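PDB 5IMY: vaginolysin from Gardnerella vaginalis, which probably binds cholesterol in host membranes and acts as a pore-forming toxin of the cholesterol-dependent cytolysin family. Local coordinates for residues A[109-121]-A[130-142]. Numbering follows the deposited sequence.
Sequences ISANRAPITLSVD and SAVTVQRPTKSSV
The antiparallel β-hairpin formed by strands 116-120 and 131-134 illustrates how the two faces of a small sheet take on different chemistry. Backbone bonds set its register: I116 N donates to V134 O at 3.1 Å and, in return, V134 N to I116 O at 2.9 Å. L118 and V132 repeat this reciprocal pairing two residues on, and V120 N closes the series on S130 O. Between them lie the non-hydrogen-bonded pairs T117-T133 and S119-A131, which turn their side chains to the face opposite that of I116 and L118. There the two threonine hydroxyls meet in a weak hydrogen bond, T117 OG1 to T133 OG1 at 3.3 Å; each OG1 sits beside its own backbone N (chi1 -62° and -67°), while T117 CG2 lies near A131 CB.

The face carrying I116, L118, V132 and V134 is apolar; V132 and V134 pack on L149 and A145 of helix 139-158, while I116 and L118 also touch V223 of strand 208-223. L118 CD1 bridges strand and helix, touching V134 CG2 at 3.9 Å and V142 CG1, on the first turn of that helix, at 3.7 Å, the L118 and V142 side chains crossing almost perpendicularly. V120 also packs on L149. Beyond the end of strand 131-134, just before the helix, P137 packs against I116: P137 CG meets I116 CG2 at 3.5 Å and also lies 3.7 Å above one face of the R113 guanidinium, toward its rim. That guanidinium is held by hydrogen bonds to the carbonyls of F232 and G92. R113 CG in turn lies over the centre of one face of the R136 guanidinium. With strand 116-120 also paired to strand 208-223, this is a β-hairpin at the edge of a larger antiparallel sheet, one face covered in part by the helix that follows it.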
loop_
_atom_site.group_PDB
_atom_site.type_symbol
_atom_site.label_atom_id
_atom_site.label_comp_id
_atom_site.label_asym_id
_atom_site.label_seq_id
_atom_site.Cartn_x
_atom_site.Cartn_y
_atom_site.Cartn_z
ATOM N N ILE A 109 14.096 50.320 -9.204
ATOM C CA ILE A 109 14.266 51.408 -8.249
ATOM C C ILE A 109 14.904 52.557 -9.012
ATOM O O ILE A 109 16.063 52.468 -9.433
ATOM C CB ILE A 109 15.126 50.993 -7.048
ATOM C CG1 ILE A 109 14.485 49.817 -6.310
ATOM C CG2 ILE A 109 15.310 52.172 -6.094
ATOM C CD1 ILE A 109 15.407 49.156 -5.308
ATOM N N SER A 110 14.149 53.633 -9.211
ATOM C CA SER A 110 14.679 54.809 -9.884
ATOM C C SER A 110 15.597 55.551 -8.923
ATOM O O SER A 110 15.188 55.908 -7.812
ATOM C CB SER A 110 13.547 55.714 -10.360
ATOM O OG SER A 110 12.308 55.029 -10.347
ATOM N N ALA A 111 16.837 55.771 -9.342
ATOM C CA ALA A 111 17.804 56.482 -8.519
ATOM C C ALA A 111 18.984 56.857 -9.396
ATOM O O ALA A 111 19.220 56.245 -10.443
ATOM C CB ALA A 111 18.269 55.638 -7.329
ATOM N N ASN A 112 19.713 57.877 -8.965
ATOM C CA ASN A 112 20.916 58.267 -9.676
ATOM C C ASN A 112 21.973 57.189 -9.493
ATOM O O ASN A 112 22.435 56.953 -8.373
ATOM C CB ASN A 112 21.424 59.614 -9.171
ATOM C CG ASN A 112 20.381 60.707 -9.277
ATOM O OD1 ASN A 112 19.499 60.655 -10.134
ATOM N ND2 ASN A 112 20.478 61.705 -8.408
ATOM N N ARG A 113 22.351 56.537 -10.585
ATOM C CA ARG A 113 23.241 55.390 -10.551
ATOM C C ARG A 113 24.679 55.790 -10.864
ATOM O O ARG A 113 24.951 56.853 -11.430
ATOM C CB ARG A 113 22.777 54.321 -11.546
ATOM C CG ARG A 113 21.444 53.685 -11.195
ATOM C CD ARG A 113 21.554 52.803 -9.963
ATOM N NE ARG A 113 22.496 51.707 -10.166
ATOM C CZ ARG A 113 22.207 50.577 -10.803
ATOM N NH1 ARG A 113 20.994 50.382 -11.307
ATOM N NH2 ARG A 113 23.132 49.637 -10.940
ATOM N N ALA A 114 25.598 54.913 -10.490
ATOM C CA ALA A 114 27.005 55.028 -10.824
ATOM C C ALA A 114 27.357 54.066 -11.947
ATOM O O ALA A 114 26.612 53.124 -12.227
ATOM C CB ALA A 114 27.871 54.723 -9.598
ATOM N N PRO A 115 28.484 54.275 -12.625
ATOM C CA PRO A 115 28.917 53.295 -13.625
ATOM C C PRO A 115 29.065 51.916 -13.005
ATOM O O PRO A 115 29.284 51.772 -11.800
ATOM C CB PRO A 115 30.263 53.846 -14.107
ATOM C CG PRO A 115 30.186 55.307 -13.840
ATOM C CD PRO A 115 29.367 55.453 -12.591
ATOM N N ILE A 116 28.940 50.893 -13.847
ATOM C CA ILE A 116 29.017 49.510 -13.402
ATOM C C ILE A 116 29.744 48.699 -14.465
ATOM O O ILE A 116 29.626 48.964 -15.665
ATOM C CB ILE A 116 27.612 48.932 -13.114
ATOM C CG1 ILE A 116 27.714 47.539 -12.495
ATOM C CG2 ILE A 116 26.766 48.897 -14.384
ATOM C CD1 ILE A 116 26.533 47.202 -11.612
ATOM N N THR A 117 30.512 47.711 -14.015
ATOM C CA THR A 117 31.326 46.882 -14.895
ATOM C C THR A 117 30.681 45.514 -15.055
ATOM O O THR A 117 30.400 44.834 -14.062
ATOM C CB THR A 117 32.749 46.732 -14.351
ATOM O OG1 THR A 117 33.376 48.017 -14.282
ATOM C CG2 THR A 117 33.578 45.815 -15.250
ATOM N N LEU A 118 30.459 45.117 -16.301
ATOM C CA LEU A 118 29.914 43.811 -16.632
ATOM C C LEU A 118 31.020 42.904 -17.151
ATOM O O LEU A 118 32.043 43.361 -17.665
ATOM C CB LEU A 118 28.813 43.932 -17.685
ATOM C CG LEU A 118 27.778 45.028 -17.441
ATOM C CD1 LEU A 118 26.739 45.014 -18.544
ATOM C CD2 LEU A 118 27.127 44.862 -16.077
ATOM N N SER A 119 30.798 41.599 -17.018
ATOM C CA SER A 119 31.729 40.614 -17.537
ATOM C C SER A 119 30.959 39.452 -18.142
ATOM O O SER A 119 29.865 39.107 -17.690
ATOM C CB SER A 119 32.668 40.084 -16.453
ATOM O OG SER A 119 33.357 38.956 -16.944
ATOM N N VAL A 120 31.555 38.848 -19.166
ATOM C CA VAL A 120 30.981 37.703 -19.857
ATOM C C VAL A 120 31.978 36.557 -19.778
ATOM O O VAL A 120 33.187 36.760 -19.937
ATOM C CB VAL A 120 30.632 38.041 -21.322
ATOM C CG1 VAL A 120 31.890 38.349 -22.128
ATOM C CG2 VAL A 120 29.839 36.913 -21.957
ATOM N N ASP A 121 31.468 35.353 -19.527
ATOM C CA ASP A 121 32.304 34.185 -19.260
ATOM C C ASP A 121 32.580 33.362 -20.510
ATOM O O ASP A 121 32.561 32.129 -20.462
ATOM C CB ASP A 121 31.641 33.329 -18.186
ATOM C CG ASP A 121 30.314 32.753 -18.635
ATOM O OD1 ASP A 121 29.774 33.215 -19.661
ATOM O OD2 ASP A 121 29.805 31.835 -17.955
ATOM N N SER A 130 37.260 40.649 -21.471
ATOM C CA SER A 130 35.904 40.122 -21.383
ATOM C C SER A 130 34.959 41.024 -20.597
ATOM O O SER A 130 33.806 40.637 -20.378
ATOM C CB SER A 130 35.922 38.732 -20.745
ATOM O OG SER A 130 36.079 38.820 -19.340
ATOM N N ALA A 131 35.408 42.201 -20.171
ATOM C CA ALA A 131 34.584 43.106 -19.387
ATOM C C ALA A 131 34.401 44.426 -20.122
ATOM O O ALA A 131 35.206 44.808 -20.977
ATOM C CB ALA A 131 35.200 43.364 -18.005
ATOM N N VAL A 132 33.320 45.118 -19.778
ATOM C CA VAL A 132 33.028 46.441 -20.320
ATOM C C VAL A 132 32.333 47.249 -19.238
ATOM O O VAL A 132 31.533 46.717 -18.463
ATOM C CB VAL A 132 32.159 46.363 -21.594
ATOM C CG1 VAL A 132 30.920 45.513 -21.347
ATOM C CG2 VAL A 132 31.762 47.758 -22.068
ATOM N N THR A 133 32.644 48.537 -19.188
ATOM C CA THR A 133 32.002 49.452 -18.261
ATOM C C THR A 133 30.822 50.130 -18.943
ATOM O O THR A 133 30.890 50.483 -20.123
ATOM C CB THR A 133 33.000 50.500 -17.761
ATOM O OG1 THR A 133 33.993 49.861 -16.948
ATOM C CG2 THR A 133 32.304 51.587 -16.946
ATOM N N VAL A 134 29.737 50.299 -18.193
ATOM C CA VAL A 134 28.543 50.987 -18.669
ATOM C C VAL A 134 28.339 52.220 -17.802
ATOM O O VAL A 134 28.104 52.100 -16.593
ATOM C CB VAL A 134 27.303 50.078 -18.630
ATOM C CG1 VAL A 134 26.097 50.803 -19.214
ATOM C CG2 VAL A 134 27.569 48.777 -19.380
ATOM N N GLN A 135 28.432 53.397 -18.415
ATOM C CA GLN A 135 28.179 54.652 -17.715
ATOM C C GLN A 135 26.673 54.830 -17.557
ATOM O O GLN A 135 25.955 54.958 -18.551
ATOM C CB GLN A 135 28.774 55.832 -18.484
ATOM C CG GLN A 135 30.127 55.579 -19.142
ATOM C CD GLN A 135 31.264 55.514 -18.144
ATOM O OE1 GLN A 135 31.182 56.072 -17.049
ATOM N NE2 GLN A 135 32.339 54.833 -18.522
ATOM N N ARG A 136 26.192 54.834 -16.321
ATOM C CA ARG A 136 24.756 54.904 -16.082
ATOM C C ARG A 136 24.080 53.702 -16.737
ATOM O O ARG A 136 23.665 53.782 -17.900
ATOM C CB ARG A 136 24.169 56.209 -16.634
ATOM C CG ARG A 136 22.794 56.627 -16.073
ATOM C CD ARG A 136 22.069 55.509 -15.313
ATOM N NE ARG A 136 20.734 55.882 -14.855
ATOM C CZ ARG A 136 20.492 56.776 -13.905
ATOM N NH1 ARG A 136 19.249 57.047 -13.540
ATOM N NH2 ARG A 136 21.491 57.423 -13.331
ATOM N N PRO A 137 23.933 52.582 -16.029
ATOM C CA PRO A 137 23.306 51.402 -16.638
ATOM C C PRO A 137 21.793 51.549 -16.727
ATOM O O PRO A 137 21.129 51.915 -15.755
ATOM C CB PRO A 137 23.700 50.264 -15.690
ATOM C CG PRO A 137 23.869 50.934 -14.373
ATOM C CD PRO A 137 24.429 52.298 -14.672
ATOM N N THR A 138 21.257 51.259 -17.911
ATOM C CA THR A 138 19.823 51.156 -18.141
ATOM C C THR A 138 19.592 49.939 -19.031
ATOM O O THR A 138 20.540 49.276 -19.463
ATOM C CB THR A 138 19.257 52.443 -18.762
ATOM O OG1 THR A 138 17.950 52.189 -19.290
ATOM C CG2 THR A 138 20.160 52.965 -19.873
ATOM N N LYS A 139 18.323 49.627 -19.300
ATOM C CA LYS A 139 18.021 48.448 -20.105
ATOM C C LYS A 139 18.715 48.519 -21.461
ATOM O O LYS A 139 19.385 47.568 -21.879
ATOM C CB LYS A 139 16.509 48.296 -20.282
ATOM C CG LYS A 139 16.099 47.142 -21.200
ATOM C CD LYS A 139 16.690 45.810 -20.747
ATOM C CE LYS A 139 16.265 44.672 -21.663
ATOM N NZ LYS A 139 16.513 43.335 -21.052
ATOM N N SER A 140 18.568 49.645 -22.162
ATOM C CA SER A 140 19.148 49.771 -23.495
ATOM C C SER A 140 20.659 49.945 -23.440
ATOM O O SER A 140 21.369 49.481 -24.340
ATOM C CB SER A 140 18.510 50.948 -24.231
ATOM O OG SER A 140 18.840 52.177 -23.609
ATOM N N SER A 141 21.170 50.609 -22.401
ATOM C CA SER A 141 22.609 50.823 -22.293
ATOM C C SER A 141 23.330 49.530 -21.940
ATOM O O SER A 141 24.450 49.288 -22.403
ATOM C CB SER A 141 22.904 51.899 -21.249
ATOM O OG SER A 141 24.299 52.082 -21.087
ATOM N N VAL A 142 22.707 48.690 -21.115
ATOM C CA VAL A 142 23.309 47.410 -20.764
ATOM C C VAL A 142 23.148 46.411 -21.904
ATOM O O VAL A 142 24.073 45.650 -22.209
ATOM C CB VAL A 142 22.702 46.888 -19.449
ATOM C CG1 VAL A 142 23.116 45.445 -19.192
ATOM C CG2 VAL A 142 23.134 47.778 -18.286
#